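Local coordinates for Low temperature requirement C protein (Listeria monocytogenes, PDB 1Y9I) that binds a calcium and a magnesium ion and probably acts as a phosphatidylglycerophosphate phosphatase, at residues Cys48-Leu56 against Ile150-Ser161. Sequence-based numbering, arbitrary orientation.
Sequences CRQNVEHVL and IAAAAASRLAHS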
ATOM      1  N   CYS A  48     -11.574  23.500   6.191  1.00 23.44           N
ATOM      2  CA  CYS A  48     -11.678  22.250   5.446  1.00 23.13           C
ATOM      3  C   CYS A  48     -11.289  22.544   3.999  1.00 23.63           C
ATOM      4  O   CYS A  48     -10.572  21.774   3.365  1.00 22.11           O
ATOM      5  CB  CYS A  48     -13.110  21.707   5.519  1.00 21.52           C
ATOM      6  SG  CYS A  48     -13.610  21.136   7.175  1.00 23.27           S
ATOM      7  N   ARG A  49     -11.758  23.682   3.496  1.00 25.35           N
ATOM      8  CA  ARG A  49     -11.458  24.121   2.137  1.00 27.50           C
ATOM      9  C   ARG A  49      -9.947  24.285   1.939  1.00 28.01           C
ATOM     10  O   ARG A  49      -9.389  23.842   0.926  1.00 27.53           O
ATOM     11  CB  ARG A  49     -12.164  25.452   1.869  1.00 29.95           C
ATOM     12  CG  ARG A  49     -11.950  26.027   0.482  1.00 36.50           C
ATOM     13  CD  ARG A  49     -12.667  27.368   0.349  1.00 39.54           C
ATOM     14  NE  ARG A  49     -14.100  27.242   0.609  1.00 41.82           N
ATOM     15  CZ  ARG A  49     -14.756  27.914   1.551  1.00 43.20           C
ATOM     16  NH1 ARG A  49     -14.114  28.770   2.338  1.00 44.66           N
ATOM     17  NH2 ARG A  49     -16.058  27.727   1.709  1.00 43.08           N
ATOM     18  N   GLN A  50      -9.288  24.919   2.908  1.00 26.58           N
ATOM     19  CA  GLN A  50      -7.844  25.150   2.840  1.00 26.48           C
ATOM     20  C   GLN A  50      -7.055  23.844   2.776  1.00 25.15           C
ATOM     21  O   GLN A  50      -6.049  23.750   2.078  1.00 24.74           O
ATOM     22  CB  GLN A  50      -7.371  25.949   4.059  1.00 27.52           C
ATOM     23  CG  GLN A  50      -7.876  27.383   4.124  1.00 31.01           C
ATOM     24  CD  GLN A  50      -7.361  28.109   5.352  1.00 32.70           C
ATOM     25  OE1 GLN A  50      -6.153  28.159   5.591  1.00 34.88           O
ATOM     26  NE2 GLN A  50      -8.272  28.673   6.138  1.00 35.04           N
ATOM     27  N   ASN A  51      -7.499  22.843   3.524  1.00 23.52           N
ATOM     28  CA  ASN A  51      -6.804  21.564   3.518  1.00 22.96           C
ATOM     29  C   ASN A  51      -7.007  20.846   2.186  1.00 21.64           C
ATOM     30  O   ASN A  51      -6.113  20.141   1.719  1.00 21.76           O
ATOM     31  CB  ASN A  51      -7.272  20.697   4.692  1.00 21.68           C
ATOM     32  CG  ASN A  51      -6.537  21.031   5.990  1.00 23.57           C
ATOM     33  OD1 ASN A  51      -5.396  20.611   6.197  1.00 21.13           O
ATOM     34  ND2 ASN A  51      -7.188  21.801   6.862  1.00 21.58           N
ATOM     35  N   VAL A  52      -8.175  21.029   1.573  1.00 21.79           N
ATOM     36  CA  VAL A  52      -8.440  20.410   0.274  1.00 21.00           C
ATOM     37  C   VAL A  52      -7.482  21.038  -0.736  1.00 22.95           C
ATOM     38  O   VAL A  52      -6.868  20.338  -1.544  1.00 21.41           O
ATOM     39  CB  VAL A  52      -9.901  20.643  -0.185  1.00 22.39           C
ATOM     40  CG1 VAL A  52     -10.071  20.212  -1.645  1.00 23.22           C
ATOM     41  CG2 VAL A  52     -10.863  19.851   0.700  1.00 22.08           C
ATOM     42  N   GLU A  53      -7.345  22.362  -0.674  1.00 23.80           N
ATOM     43  CA  GLU A  53      -6.450  23.081  -1.575  1.00 26.06           C
ATOM     44  C   GLU A  53      -5.025  22.556  -1.453  1.00 26.00           C
ATOM     45  O   GLU A  53      -4.343  22.361  -2.461  1.00 26.58           O
ATOM     46  CB  GLU A  53      -6.474  24.586  -1.276  1.00 27.33           C
ATOM     47  CG  GLU A  53      -7.775  25.292  -1.651  1.00 29.32           C
ATOM     48  CD  GLU A  53      -7.985  25.388  -3.157  1.00 31.37           C
ATOM     49  OE1 GLU A  53      -7.090  24.955  -3.914  1.00 32.23           O
ATOM     50  OE2 GLU A  53      -9.044  25.900  -3.583  1.00 29.94           O
ATOM     51  N   HIS A  54      -4.574  22.327  -0.222  1.00 26.39           N
ATOM     52  CA  HIS A  54      -3.226  21.817   0.008  1.00 26.90           C
ATOM     53  C   HIS A  54      -3.011  20.440  -0.609  1.00 26.84           C
ATOM     54  O   HIS A  54      -1.934  20.151  -1.135  1.00 26.54           O
ATOM     55  CB  HIS A  54      -2.916  21.750   1.504  1.00 29.65           C
ATOM     56  CG  HIS A  54      -2.455  23.050   2.085  1.00 33.35           C
ATOM     57  ND1 HIS A  54      -3.209  23.774   2.982  1.00 35.33           N
ATOM     58  CD2 HIS A  54      -1.306  23.746   1.910  1.00 35.32           C
ATOM     59  CE1 HIS A  54      -2.544  24.860   3.337  1.00 36.46           C
ATOM     60  NE2 HIS A  54      -1.387  24.868   2.700  1.00 37.16           N
ATOM     61  N   VAL A  55      -4.028  19.589  -0.540  1.00 24.31           N
ATOM     62  CA  VAL A  55      -3.925  18.253  -1.114  1.00 23.32           C
ATOM     63  C   VAL A  55      -3.792  18.337  -2.641  1.00 23.58           C
ATOM     64  O   VAL A  55      -2.954  17.657  -3.242  1.00 22.45           O
ATOM     65  CB  VAL A  55      -5.165  17.398  -0.742  1.00 23.97           C
ATOM     66  CG1 VAL A  55      -5.141  16.071  -1.489  1.00 22.92           C
ATOM     67  CG2 VAL A  55      -5.177  17.137   0.765  1.00 20.37           C
ATOM     68  N   LEU A  56      -4.606  19.183  -3.261  1.00 22.94           N
ATOM     69  CA  LEU A  56      -4.574  19.330  -4.710  1.00 25.01           C
ATOM     70  C   LEU A  56      -3.268  19.921  -5.244  1.00 25.05           C
ATOM     71  O   LEU A  56      -3.012  19.866  -6.445  1.00 25.29           O
ATOM     72  CB  LEU A  56      -5.767  20.163  -5.184  1.00 24.89           C
ATOM     73  CG  LEU A  56      -7.135  19.497  -4.982  1.00 27.55           C
ATOM     74  CD1 LEU A  56      -8.239  20.434  -5.434  1.00 27.54           C
ATOM     75  CD2 LEU A  56      -7.194  18.195  -5.770  1.00 28.89           C
ATOM     76  N   ILE A 150      -9.413  12.408  -1.796  1.00 14.52           N
ATOM     77  CA  ILE A 150      -8.958  13.776  -1.568  1.00 14.42           C
ATOM     78  C   ILE A 150      -9.535  14.255  -0.231  1.00 13.97           C
ATOM     79  O   ILE A 150      -8.852  14.916   0.545  1.00 15.51           O
ATOM     80  CB  ILE A 150      -9.414  14.724  -2.703  1.00 14.72           C
ATOM     81  CG1 ILE A 150      -8.624  14.423  -3.981  1.00 14.08           C
ATOM     82  CG2 ILE A 150      -9.181  16.185  -2.301  1.00 14.26           C
ATOM     83  CD1 ILE A 150      -9.180  15.081  -5.237  1.00 13.12           C
ATOM     84  N   ALA A 151     -10.790  13.902   0.034  1.00 14.79           N
ATOM     85  CA  ALA A 151     -11.440  14.285   1.290  1.00 13.87           C
ATOM     86  C   ALA A 151     -10.724  13.653   2.486  1.00 15.36           C
ATOM     87  O   ALA A 151     -10.449  14.321   3.490  1.00 14.51           O
ATOM     88  CB  ALA A 151     -12.910  13.856   1.268  1.00 13.10           C
ATOM     89  N   ALA A 152     -10.428  12.362   2.375  1.00 14.77           N
ATOM     90  CA  ALA A 152      -9.750  11.639   3.441  1.00 13.73           C
ATOM     91  C   ALA A 152      -8.339  12.175   3.666  1.00 14.81           C
ATOM     92  O   ALA A 152      -7.883  12.284   4.802  1.00 14.78           O
ATOM     93  CB  ALA A 152      -9.698  10.146   3.112  1.00 14.61           C
ATOM     94  N   ALA A 153      -7.641  12.492   2.581  1.00 14.54           N
ATOM     95  CA  ALA A 153      -6.291  13.025   2.698  1.00 14.97           C
ATOM     96  C   ALA A 153      -6.354  14.388   3.382  1.00 17.86           C
ATOM     97  O   ALA A 153      -5.535  14.690   4.258  1.00 18.00           O
ATOM     98  CB  ALA A 153      -5.647  13.152   1.316  1.00 17.05           C
ATOM     99  N   ALA A 154      -7.325  15.204   2.975  1.00 15.78           N
ATOM    100  CA  ALA A 154      -7.509  16.534   3.541  1.00 17.06           C
ATOM    101  C   ALA A 154      -7.864  16.423   5.023  1.00 17.04           C
ATOM    102  O   ALA A 154      -7.395  17.219   5.835  1.00 18.45           O
ATOM    103  CB  ALA A 154      -8.613  17.288   2.781  1.00 15.98           C
ATOM    104  N   ALA A 155      -8.695  15.442   5.372  1.00 16.64           N
ATOM    105  CA  ALA A 155      -9.082  15.231   6.770  1.00 17.13           C
ATOM    106  C   ALA A 155      -7.861  14.836   7.599  1.00 18.09           C
ATOM    107  O   ALA A 155      -7.744  15.199   8.775  1.00 18.59           O
ATOM    108  CB  ALA A 155     -10.150  14.140   6.867  1.00 16.12           C
ATOM    109  N   SER A 156      -6.952  14.087   6.982  1.00 17.08           N
ATOM    110  CA  SER A 156      -5.732  13.653   7.658  1.00 17.28           C
ATOM    111  C   SER A 156      -4.800  14.841   7.888  1.00 15.36           C
ATOM    112  O   SER A 156      -4.215  14.992   8.968  1.00 17.55           O
ATOM    113  CB  SER A 156      -5.025  12.589   6.816  1.00 17.10           C
ATOM    114  OG  SER A 156      -3.755  12.292   7.358  1.00 25.89           O
ATOM    115  N   ARG A 157      -4.660  15.695   6.879  1.00 15.84           N
ATOM    116  CA  ARG A 157      -3.800  16.862   7.034  1.00 16.67           C
ATOM    117  C   ARG A 157      -4.344  17.726   8.175  1.00 18.33           C
ATOM    118  O   ARG A 157      -3.586  18.258   8.990  1.00 19.24           O
ATOM    119  CB  ARG A 157      -3.746  17.678   5.738  1.00 17.24           C
ATOM    120  CG  ARG A 157      -2.828  18.901   5.848  1.00 20.03           C
ATOM    121  CD  ARG A 157      -2.763  19.702   4.560  1.00 21.04           C
ATOM    122  NE  ARG A 157      -1.759  20.761   4.650  1.00 26.50           N
ATOM    123  CZ  ARG A 157      -1.867  21.831   5.434  1.00 27.99           C
ATOM    124  NH1 ARG A 157      -2.942  21.991   6.196  1.00 26.44           N
ATOM    125  NH2 ARG A 157      -0.890  22.732   5.471  1.00 29.77           N
ATOM    126  N   LEU A 158      -5.664  17.849   8.229  1.00 18.24           N
ATOM    127  CA  LEU A 158      -6.327  18.630   9.267  1.00 19.74           C
ATOM    128  C   LEU A 158      -6.006  18.021  10.636  1.00 21.38           C
ATOM    129  O   LEU A 158      -5.641  18.735  11.568  1.00 22.22           O
ATOM    130  CB  LEU A 158      -7.843  18.636   9.015  1.00 21.73           C
ATOM    131  CG  LEU A 158      -8.768  19.467   9.910  1.00 25.89           C
ATOM    132  CD1 LEU A 158     -10.140  19.587   9.255  1.00 27.81           C
ATOM    133  CD2 LEU A 158      -8.888  18.820  11.278  1.00 28.94           C
ATOM    134  N   ALA A 159      -6.140  16.702  10.754  1.00 21.32           N
ATOM    135  CA  ALA A 159      -5.852  16.026  12.018  1.00 22.12           C
ATOM    136  C   ALA A 159      -4.440  16.362  12.490  1.00 24.40           C
ATOM    137  O   ALA A 159      -4.221  16.642  13.675  1.00 24.25           O
ATOM    138  CB  ALA A 159      -6.006  14.523  11.861  1.00 24.19           C
ATOM    139  N   HIS A 160      -3.484  16.336  11.564  1.00 24.50           N
ATOM    140  CA  HIS A 160      -2.100  16.653  11.906  1.00 29.14           C
ATOM    141  C   HIS A 160      -1.935  18.121  12.275  1.00 31.22           C
ATOM    142  O   HIS A 160      -1.007  18.485  12.996  1.00 32.14           O
ATOM    143  CB  HIS A 160      -1.154  16.333  10.744  1.00 29.81           C
ATOM    144  CG  HIS A 160      -0.749  14.893  10.667  1.00 33.07           C
ATOM    145  ND1 HIS A 160      -1.510  13.937  10.031  1.00 35.83           N
ATOM    146  CD2 HIS A 160       0.334  14.245  11.160  1.00 34.44           C
ATOM    147  CE1 HIS A 160      -0.912  12.762  10.133  1.00 35.08           C
ATOM    148  NE2 HIS A 160       0.207  12.922  10.815  1.00 34.85           N
ATOM    149  N   SER A 161      -2.837  18.962  11.781  1.00 34.23           N
ATOM    150  CA  SER A 161      -2.776  20.394  12.053  1.00 37.20           C
ATOM    151  C   SER A 161      -2.955  20.751  13.526  1.00 38.99           C
ATOM    152  O   SER A 161      -2.879  21.921  13.892  1.00 41.97           O
ATOM    153  CB  SER A 161      -3.829  21.135  11.219  1.00 37.01           C
ATOM    154  OG  SER A 161      -3.588  20.980   9.828  1.00 36.81           O
TER
HETATM  155  O   HOH W   1      -5.507  22.883   9.053  1.00 31.34           O
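Arg157 leaves the helix 150-160 and runs along the side chains of Asn51 and His54 before its guanidinium settles flat on the imidazole of His54. CG stands anti to the backbone N (chi1 -179°) and the chain stays extended as far as NE, so that CB, CG and CD pass in turn beside Asn51 OD1, with Arg157 CG 3.1 Å from that oxygen. Beyond them, NE sits against CB and CG of His54. Arg157 CZ lies 3.4 Å from His54 ND1, and NH2 rests over the centre of the imidazole. The two planes are only 2° from parallel and their centres 3.6 Å apart, a parallel stack of guanidinium on imidazole. Arg157 NH1 turns back to Asn51 OD1 and donates a fairly straight hydrogen bond of 2.8 Å, with the oxygen in the guanidinium plane although the donor stands above the plane of the amide. The guanidinium is thus gripped at an edge and on a face, which fixes its rotation. Asn51 ND2 bonds to the backbone oxygen of Ile47 and to a water that in turn donates to Ser161 OG, linking helix 48-56 to the residue that follows helix 150-160.

Toward Ile150 the contact becomes apolar. Val55 CG2 leans on the backbone of Ala154, 3.6 Å from its N, and the small side chains of Ala153 and Ala154 let the helix axes approach to 8.4 Å at an angle of 113°. Leu56 CD2 meets Ile150 CD1 at 3.7 Å.

The crossing joins helices 45-56 and 143-160 of this all-helical fold, with the side chain of Ile150 about 13 Å from the bound magnesium ion. Helix 25-36 packs against both, touching Leu56 and Ala154, while Tyr109 from a loop touches the side chains of both Val55 and Arg157.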